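Local structure of NLP/P60 (Enterococcus faecium, 6B8C) at residues 33-45 and 116-128. The protein is a secreted peptidoglycan hydrolase whose NlpC/p60 domain probably acts as an endopeptidase, cutting bacterial cell-wall peptide stems to release muropeptides. Sequence-based numbering, arbitrary orientation.
Sequences AEAYKYIGTPYVW and YIHAPQPGESVKV
Tyr43 lies flat against the Gln121–Pro122 peptide where, in this papain-like NlpC/p60 fold, the chain after helix 28-36 runs past the hairpin loop joining strands 115-118 and 127-130. Pro122 N sits over the centre of the ring, 3.5 Å above its plane, and Pro122 CD makes a CH-pi contact 3.9 Å from the Tyr43 ring centroid; the two side chains lie side by side. With CG anti to the backbone N (chi1 -163°), the ring reaches along the loop; its edge meets Ala119 O, 3.5 Å from Tyr43 CE2, while Ala119 CB packs against CD2 from the side away from Pro122. A water accepts from Tyr43 N and donates weakly to Glu124 O. Farther along, two backbone bonds clasp Val126: Gly40 N donates to Val126 O (2.9 Å), and Val126 N to Thr41 O. The Val126 side chain packs on Tyr38 O, with CB 3.3 Å away; that oxygen accepts hydrogen bonds from Thr41 N and OG1, which reach it from the same face of its plane. Phe58 of helix 55-67 touches both Val126 and Ala35. In the turn that follows the helix, Ile39 crosses Ile117 at about a right angle, Ile39 CG1 lying 3.9 Å from Ile117 CD1, while Ile117 CG2 rests 4.0 Å from Ala35 CB.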
ATOM      1  N   ALA A  33      -8.415   3.684  -7.917  1.00 66.92           N
ATOM      2  CA  ALA A  33      -9.768   3.199  -8.153  1.00 67.50           C
ATOM      3  C   ALA A  33      -9.893   1.721  -7.809  1.00 66.40           C
ATOM      4  O   ALA A  33     -10.920   1.283  -7.278  1.00 64.70           O
ATOM      5  CB  ALA A  33     -10.169   3.454  -9.605  1.00 70.76           C
ATOM      6  N   GLU A  34      -8.853   0.934  -8.101  1.00 67.00           N
ATOM      7  CA  GLU A  34      -8.879  -0.479  -7.735  1.00 66.06           C
ATOM      8  C   GLU A  34      -8.782  -0.659  -6.224  1.00 62.71           C
ATOM      9  O   GLU A  34      -9.455  -1.525  -5.652  1.00 60.63           O
ATOM     10  CB  GLU A  34      -7.745  -1.226  -8.436  1.00 68.53           C
ATOM     11  CG  GLU A  34      -7.676  -2.721  -8.128  1.00 68.76           C
ATOM     12  CD  GLU A  34      -8.770  -3.528  -8.817  1.00 70.94           C
ATOM     13  OE1 GLU A  34      -9.072  -4.649  -8.351  1.00 71.60           O
ATOM     14  OE2 GLU A  34      -9.328  -3.047  -9.824  1.00 73.32           O
ATOM     15  N   ALA A  35      -7.949   0.147  -5.560  1.00 64.59           N
ATOM     16  CA  ALA A  35      -7.801   0.022  -4.115  1.00 62.22           C
ATOM     17  C   ALA A  35      -9.098   0.360  -3.393  1.00 60.71           C
ATOM     18  O   ALA A  35      -9.422  -0.248  -2.366  1.00 58.48           O
ATOM     19  CB  ALA A  35      -6.663   0.917  -3.624  1.00 63.07           C
ATOM     20  N   TYR A  36      -9.857   1.327  -3.917  1.00 60.63           N
ATOM     21  CA  TYR A  36     -11.113   1.700  -3.270  1.00 60.23           C
ATOM     22  C   TYR A  36     -12.132   0.563  -3.259  1.00 58.75           C
ATOM     23  O   TYR A  36     -13.034   0.566  -2.412  1.00 56.87           O
ATOM     24  CB  TYR A  36     -11.712   2.935  -3.944  1.00 63.38           C
ATOM     25  CG  TYR A  36     -11.375   4.228  -3.232  1.00 64.85           C
ATOM     26  CD1 TYR A  36     -10.121   4.810  -3.362  1.00 66.65           C
ATOM     27  CD2 TYR A  36     -12.311   4.863  -2.427  1.00 64.63           C
ATOM     28  CE1 TYR A  36      -9.807   5.988  -2.710  1.00 67.40           C
ATOM     29  CE2 TYR A  36     -12.006   6.043  -1.769  1.00 65.90           C
ATOM     30  CZ  TYR A  36     -10.753   6.600  -1.916  1.00 67.57           C
ATOM     31  OH  TYR A  36     -10.443   7.774  -1.266  1.00 69.45           O
ATOM     32  N   LYS A  37     -12.000  -0.417  -4.157  1.00 60.14           N
ATOM     33  CA  LYS A  37     -12.966  -1.509  -4.221  1.00 59.68           C
ATOM     34  C   LYS A  37     -12.965  -2.378  -2.970  1.00 57.66           C
ATOM     35  O   LYS A  37     -13.939  -3.101  -2.732  1.00 56.97           O
ATOM     36  CB  LYS A  37     -12.689  -2.398  -5.434  1.00 61.31           C
ATOM     37  CG  LYS A  37     -12.754  -1.690  -6.776  1.00 63.60           C
ATOM     38  CD  LYS A  37     -12.345  -2.634  -7.894  1.00 64.90           C
ATOM     39  CE  LYS A  37     -12.480  -1.978  -9.256  1.00 68.37           C
ATOM     40  NZ  LYS A  37     -12.099  -2.914 -10.352  1.00 71.27           N
ATOM     41  N   TYR A  38     -11.904  -2.342  -2.169  1.00 57.41           N
ATOM     42  CA  TYR A  38     -11.755  -3.285  -1.070  1.00 55.71           C
ATOM     43  C   TYR A  38     -11.852  -2.620   0.296  1.00 53.47           C
ATOM     44  O   TYR A  38     -11.504  -3.243   1.305  1.00 53.16           O
ATOM     45  CB  TYR A  38     -10.438  -4.046  -1.226  1.00 56.86           C
ATOM     46  CG  TYR A  38     -10.324  -4.648  -2.605  1.00 59.74           C
ATOM     47  CD1 TYR A  38     -11.007  -5.813  -2.932  1.00 61.37           C
ATOM     48  CD2 TYR A  38      -9.577  -4.027  -3.594  1.00 61.14           C
ATOM     49  CE1 TYR A  38     -10.929  -6.353  -4.198  1.00 62.15           C
ATOM     50  CE2 TYR A  38      -9.493  -4.558  -4.862  1.00 63.19           C
ATOM     51  CZ  TYR A  38     -10.169  -5.722  -5.160  1.00 63.81           C
ATOM     52  OH  TYR A  38     -10.082  -6.253  -6.427  1.00 66.87           O
ATOM     53  N   ILE A  39     -12.335  -1.376   0.352  1.00 53.57           N
ATOM     54  CA  ILE A  39     -12.603  -0.727   1.628  1.00 52.25           C
ATOM     55  C   ILE A  39     -13.567  -1.585   2.434  1.00 51.32           C
ATOM     56  O   ILE A  39     -14.567  -2.088   1.908  1.00 51.39           O
ATOM     57  CB  ILE A  39     -13.150   0.688   1.392  1.00 52.43           C
ATOM     58  CG1 ILE A  39     -12.034   1.585   0.852  1.00 52.46           C
ATOM     59  CG2 ILE A  39     -13.756   1.270   2.664  1.00 51.65           C
ATOM     60  CD1 ILE A  39     -12.503   2.935   0.409  1.00 53.60           C
ATOM     61  N   GLY A  40     -13.248  -1.787   3.710  1.00 49.98           N
ATOM     62  CA  GLY A  40     -14.053  -2.630   4.565  1.00 49.63           C
ATOM     63  C   GLY A  40     -13.696  -4.100   4.536  1.00 50.48           C
ATOM     64  O   GLY A  40     -14.332  -4.886   5.247  1.00 51.36           O
ATOM     65  N   THR A  41     -12.722  -4.501   3.735  1.00 50.55           N
ATOM     66  CA  THR A  41     -12.240  -5.873   3.770  1.00 50.83           C
ATOM     67  C   THR A  41     -11.543  -6.112   5.102  1.00 50.35           C
ATOM     68  O   THR A  41     -10.658  -5.332   5.472  1.00 50.09           O
ATOM     69  CB  THR A  41     -11.289  -6.134   2.605  1.00 51.96           C
ATOM     70  OG1 THR A  41     -11.963  -5.866   1.370  1.00 52.43           O
ATOM     71  CG2 THR A  41     -10.803  -7.575   2.610  1.00 51.99           C
ATOM     72  N   PRO A  42     -11.921  -7.136   5.864  1.00 52.10           N
ATOM     73  CA  PRO A  42     -11.302  -7.343   7.178  1.00 51.81           C
ATOM     74  C   PRO A  42      -9.836  -7.736   7.075  1.00 52.59           C
ATOM     75  O   PRO A  42      -9.361  -8.253   6.060  1.00 52.42           O
ATOM     76  CB  PRO A  42     -12.137  -8.471   7.797  1.00 51.17           C
ATOM     77  CG  PRO A  42     -12.800  -9.141   6.643  1.00 51.86           C
ATOM     78  CD  PRO A  42     -13.017  -8.085   5.608  1.00 52.40           C
ATOM     79  N   TYR A  43      -9.114  -7.474   8.160  1.00 52.31           N
ATOM     80  CA  TYR A  43      -7.704  -7.817   8.243  1.00 54.09           C
ATOM     81  C   TYR A  43      -7.551  -9.303   8.525  1.00 55.54           C
ATOM     82  O   TYR A  43      -8.226  -9.851   9.402  1.00 57.03           O
ATOM     83  CB  TYR A  43      -7.016  -7.007   9.340  1.00 54.81           C
ATOM     84  CG  TYR A  43      -5.508  -6.989   9.241  1.00 56.77           C
ATOM     85  CD1 TYR A  43      -4.744  -8.042   9.735  1.00 58.02           C
ATOM     86  CD2 TYR A  43      -4.848  -5.916   8.661  1.00 57.03           C
ATOM     87  CE1 TYR A  43      -3.364  -8.024   9.649  1.00 59.20           C
ATOM     88  CE2 TYR A  43      -3.476  -5.886   8.569  1.00 58.71           C
ATOM     89  CZ  TYR A  43      -2.734  -6.942   9.062  1.00 60.25           C
ATOM     90  OH  TYR A  43      -1.360  -6.909   8.966  1.00 62.86           O
ATOM     91  N   VAL A  44      -6.664  -9.951   7.781  1.00 54.52           N
ATOM     92  CA  VAL A  44      -6.289 -11.336   8.030  1.00 56.82           C
ATOM     93  C   VAL A  44      -4.782 -11.437   7.870  1.00 58.79           C
ATOM     94  O   VAL A  44      -4.241 -11.070   6.821  1.00 58.98           O
ATOM     95  CB  VAL A  44      -7.004 -12.319   7.079  1.00 57.56           C
ATOM     96  CG1 VAL A  44      -6.474 -13.725   7.288  1.00 58.88           C
ATOM     97  CG2 VAL A  44      -8.516 -12.282   7.287  1.00 56.10           C
ATOM     98  N   TRP A  45      -4.104 -11.921   8.906  1.00 55.85           N
ATOM     99  CA  TRP A  45      -2.657 -12.063   8.832  1.00 59.59           C
ATOM    100  C   TRP A  45      -2.276 -12.963   7.665  1.00 59.96           C
ATOM    101  O   TRP A  45      -2.763 -14.092   7.550  1.00 60.20           O
ATOM    102  CB  TRP A  45      -2.106 -12.631  10.137  1.00 63.30           C
ATOM    103  CG  TRP A  45      -0.620 -12.597  10.171  1.00 67.91           C
ATOM    104  CD1 TRP A  45       0.234 -13.639   9.948  1.00 70.83           C
ATOM    105  CD2 TRP A  45       0.199 -11.452  10.417  1.00 69.47           C
ATOM    106  NE1 TRP A  45       1.537 -13.213  10.054  1.00 72.83           N
ATOM    107  CE2 TRP A  45       1.542 -11.872  10.341  1.00 71.54           C
ATOM    108  CE3 TRP A  45      -0.073 -10.109  10.704  1.00 69.30           C
ATOM    109  CZ2 TRP A  45       2.609 -10.999  10.539  1.00 72.91           C
ATOM    110  CZ3 TRP A  45       0.987  -9.245  10.901  1.00 71.30           C
ATOM    111  CH2 TRP A  45       2.312  -9.693  10.818  1.00 72.40           C
ATOM    112  N   TYR A 116      -3.513   8.078   2.370  1.00 66.53           N
ATOM    113  CA  TYR A 116      -3.217   6.755   1.851  1.00 64.30           C
ATOM    114  C   TYR A 116      -4.376   5.830   2.179  1.00 60.01           C
ATOM    115  O   TYR A 116      -5.315   6.198   2.885  1.00 58.34           O
ATOM    116  CB  TYR A 116      -1.898   6.210   2.407  1.00 65.94           C
ATOM    117  CG  TYR A 116      -1.727   6.378   3.896  1.00 66.44           C
ATOM    118  CD1 TYR A 116      -2.313   5.488   4.788  1.00 64.34           C
ATOM    119  CD2 TYR A 116      -0.957   7.415   4.410  1.00 68.53           C
ATOM    120  CE1 TYR A 116      -2.147   5.635   6.153  1.00 64.23           C
ATOM    121  CE2 TYR A 116      -0.785   7.570   5.767  1.00 68.68           C
ATOM    122  CZ  TYR A 116      -1.381   6.680   6.634  1.00 66.68           C
ATOM    123  OH  TYR A 116      -1.209   6.838   7.990  1.00 66.92           O
ATOM    124  N   ILE A 117      -4.301   4.618   1.648  1.00 60.46           N
ATOM    125  CA  ILE A 117      -5.294   3.587   1.904  1.00 57.62           C
ATOM    126  C   ILE A 117      -4.544   2.306   2.228  1.00 56.68           C
ATOM    127  O   ILE A 117      -3.508   2.016   1.619  1.00 57.60           O
ATOM    128  CB  ILE A 117      -6.249   3.409   0.699  1.00 57.34           C
ATOM    129  CG1 ILE A 117      -7.213   2.249   0.936  1.00 55.04           C
ATOM    130  CG2 ILE A 117      -5.462   3.233  -0.599  1.00 59.92           C
ATOM    131  CD1 ILE A 117      -8.281   2.143  -0.116  1.00 56.27           C
ATOM    132  N   HIS A 118      -5.038   1.558   3.214  1.00 54.24           N
ATOM    133  CA  HIS A 118      -4.268   0.416   3.687  1.00 54.25           C
ATOM    134  C   HIS A 118      -5.140  -0.537   4.486  1.00 54.73           C
ATOM    135  O   HIS A 118      -6.235  -0.189   4.938  1.00 54.88           O
ATOM    136  CB  HIS A 118      -3.072   0.860   4.541  1.00 53.93           C
ATOM    137  CG  HIS A 118      -3.448   1.613   5.781  1.00 52.32           C
ATOM    138  ND1 HIS A 118      -2.590   1.756   6.850  1.00 52.83           N
ATOM    139  CD2 HIS A 118      -4.582   2.274   6.121  1.00 51.29           C
ATOM    140  CE1 HIS A 118      -3.178   2.469   7.795  1.00 52.18           C
ATOM    141  NE2 HIS A 118      -4.387   2.795   7.377  1.00 51.74           N
ATOM    142  N   ALA A 119      -4.629  -1.761   4.631  1.00 54.78           N
ATOM    143  CA  ALA A 119      -5.073  -2.711   5.638  1.00 55.24           C
ATOM    144  C   ALA A 119      -4.297  -2.387   6.907  1.00 55.64           C
ATOM    145  O   ALA A 119      -3.118  -2.740   7.021  1.00 57.82           O
ATOM    146  CB  ALA A 119      -4.835  -4.154   5.184  1.00 56.92           C
ATOM    147  N   PRO A 120      -4.913  -1.697   7.866  1.00 55.01           N
ATOM    148  CA  PRO A 120      -4.137  -1.075   8.950  1.00 56.12           C
ATOM    149  C   PRO A 120      -3.485  -2.062   9.911  1.00 57.97           C
ATOM    150  O   PRO A 120      -2.266  -2.017  10.092  1.00 60.38           O
ATOM    151  CB  PRO A 120      -5.180  -0.209   9.670  1.00 55.20           C
ATOM    152  CG  PRO A 120      -6.325  -0.085   8.711  1.00 53.89           C
ATOM    153  CD  PRO A 120      -6.343  -1.378   7.965  1.00 53.78           C
ATOM    154  N   GLN A 121      -4.256  -2.955  10.518  1.00 54.38           N
ATOM    155  CA  GLN A 121      -3.746  -3.816  11.576  1.00 57.77           C
ATOM    156  C   GLN A 121      -4.807  -4.869  11.897  1.00 58.59           C
ATOM    157  O   GLN A 121      -5.980  -4.689  11.549  1.00 56.40           O
ATOM    158  CB  GLN A 121      -3.408  -3.002  12.835  1.00 58.48           C
ATOM    159  CG  GLN A 121      -4.645  -2.620  13.611  1.00 57.67           C
ATOM    160  CD  GLN A 121      -4.378  -1.546  14.628  1.00 59.43           C
ATOM    161  OE1 GLN A 121      -3.603  -0.625  14.382  1.00 62.68           O
ATOM    162  NE2 GLN A 121      -5.025  -1.653  15.783  1.00 58.75           N
ATOM    163  N   PRO A 122      -4.415  -5.963  12.569  1.00 54.97           N
ATOM    164  CA  PRO A 122      -5.394  -7.000  12.951  1.00 56.66           C
ATOM    165  C   PRO A 122      -6.722  -6.475  13.481  1.00 58.03           C
ATOM    166  O   PRO A 122      -7.763  -7.110  13.259  1.00 60.25           O
ATOM    167  CB  PRO A 122      -4.626  -7.796  14.015  1.00 58.29           C
ATOM    168  CG  PRO A 122      -3.203  -7.743  13.527  1.00 59.85           C
ATOM    169  CD  PRO A 122      -3.031  -6.378  12.884  1.00 58.22           C
ATOM    170  N   GLY A 123      -6.735  -5.326  14.145  1.00 59.42           N
ATOM    171  CA  GLY A 123      -8.002  -4.788  14.613  1.00 59.85           C
ATOM    172  C   GLY A 123      -8.957  -4.403  13.492  1.00 61.93           C
ATOM    173  O   GLY A 123     -10.165  -4.624  13.594  1.00 61.91           O
ATOM    174  N   GLU A 124      -8.437  -3.813  12.418  1.00 59.96           N
ATOM    175  CA  GLU A 124      -9.264  -2.993  11.547  1.00 60.24           C
ATOM    176  C   GLU A 124      -9.358  -3.557  10.134  1.00 54.47           C
ATOM    177  O   GLU A 124      -8.622  -4.463   9.743  1.00 54.05           O
ATOM    178  CB  GLU A 124      -8.728  -1.556  11.518  1.00 66.99           C
ATOM    179  CG  GLU A 124      -8.733  -0.908  12.892  1.00 74.86           C
ATOM    180  CD  GLU A 124     -10.069  -1.084  13.607  1.00 81.77           C
ATOM    181  OE1 GLU A 124     -11.127  -0.935  12.952  1.00 84.34           O
ATOM    182  OE2 GLU A 124     -10.066  -1.377  14.825  1.00 86.29           O
ATOM    183  N   SER A 125     -10.294  -3.004   9.372  1.00 57.79           N
ATOM    184  CA  SER A 125     -10.493  -3.357   7.976  1.00 54.26           C
ATOM    185  C   SER A 125      -9.876  -2.290   7.073  1.00 52.17           C
ATOM    186  O   SER A 125      -9.505  -1.203   7.520  1.00 52.25           O
ATOM    187  CB  SER A 125     -11.985  -3.531   7.677  1.00 52.29           C
ATOM    188  OG  SER A 125     -12.685  -2.324   7.909  1.00 52.22           O
ATOM    189  N   VAL A 126      -9.768  -2.621   5.780  1.00 53.44           N
ATOM    190  CA  VAL A 126      -9.131  -1.719   4.822  1.00 52.29           C
ATOM    191  C   VAL A 126      -9.816  -0.362   4.870  1.00 51.61           C
ATOM    192  O   VAL A 126     -11.046  -0.264   4.770  1.00 49.21           O
ATOM    193  CB  VAL A 126      -9.173  -2.313   3.405  1.00 52.51           C
ATOM    194  CG1 VAL A 126      -8.645  -1.303   2.391  1.00 53.60           C
ATOM    195  CG2 VAL A 126      -8.376  -3.609   3.336  1.00 53.07           C
ATOM    196  N   LYS A 127      -9.023   0.695   5.037  1.00 51.37           N
ATOM    197  CA  LYS A 127      -9.590   2.025   5.202  1.00 54.11           C
ATOM    198  C   LYS A 127      -8.595   3.083   4.744  1.00 54.65           C
ATOM    199  O   LYS A 127      -7.450   2.793   4.371  1.00 54.37           O
ATOM    200  CB  LYS A 127     -10.011   2.276   6.656  1.00 55.98           C
ATOM    201  CG  LYS A 127      -8.858   2.355   7.641  1.00 58.42           C
ATOM    202  CD  LYS A 127      -9.315   2.949   8.970  1.00 61.48           C
ATOM    203  CE  LYS A 127      -9.573   1.885  10.030  1.00 62.29           C
ATOM    204  NZ  LYS A 127     -10.631   0.907   9.643  1.00 63.18           N
ATOM    205  N   VAL A 128      -9.050   4.325   4.796  1.00 57.01           N
ATOM    206  CA  VAL A 128      -8.229   5.473   4.464  1.00 58.62           C
ATOM    207  C   VAL A 128      -7.496   5.945   5.718  1.00 59.13           C
ATOM    208  O   VAL A 128      -7.896   5.671   6.854  1.00 57.81           O
ATOM    209  CB  VAL A 128      -9.086   6.600   3.848  1.00 59.51           C
ATOM    210  CG1 VAL A 128      -9.706   7.467   4.937  1.00 59.04           C
ATOM    211  CG2 VAL A 128      -8.271   7.434   2.878  1.00 62.68           C
TER
HETATM  212  O   HOH W   1     -10.746  -6.661  10.595  1.00 57.07           O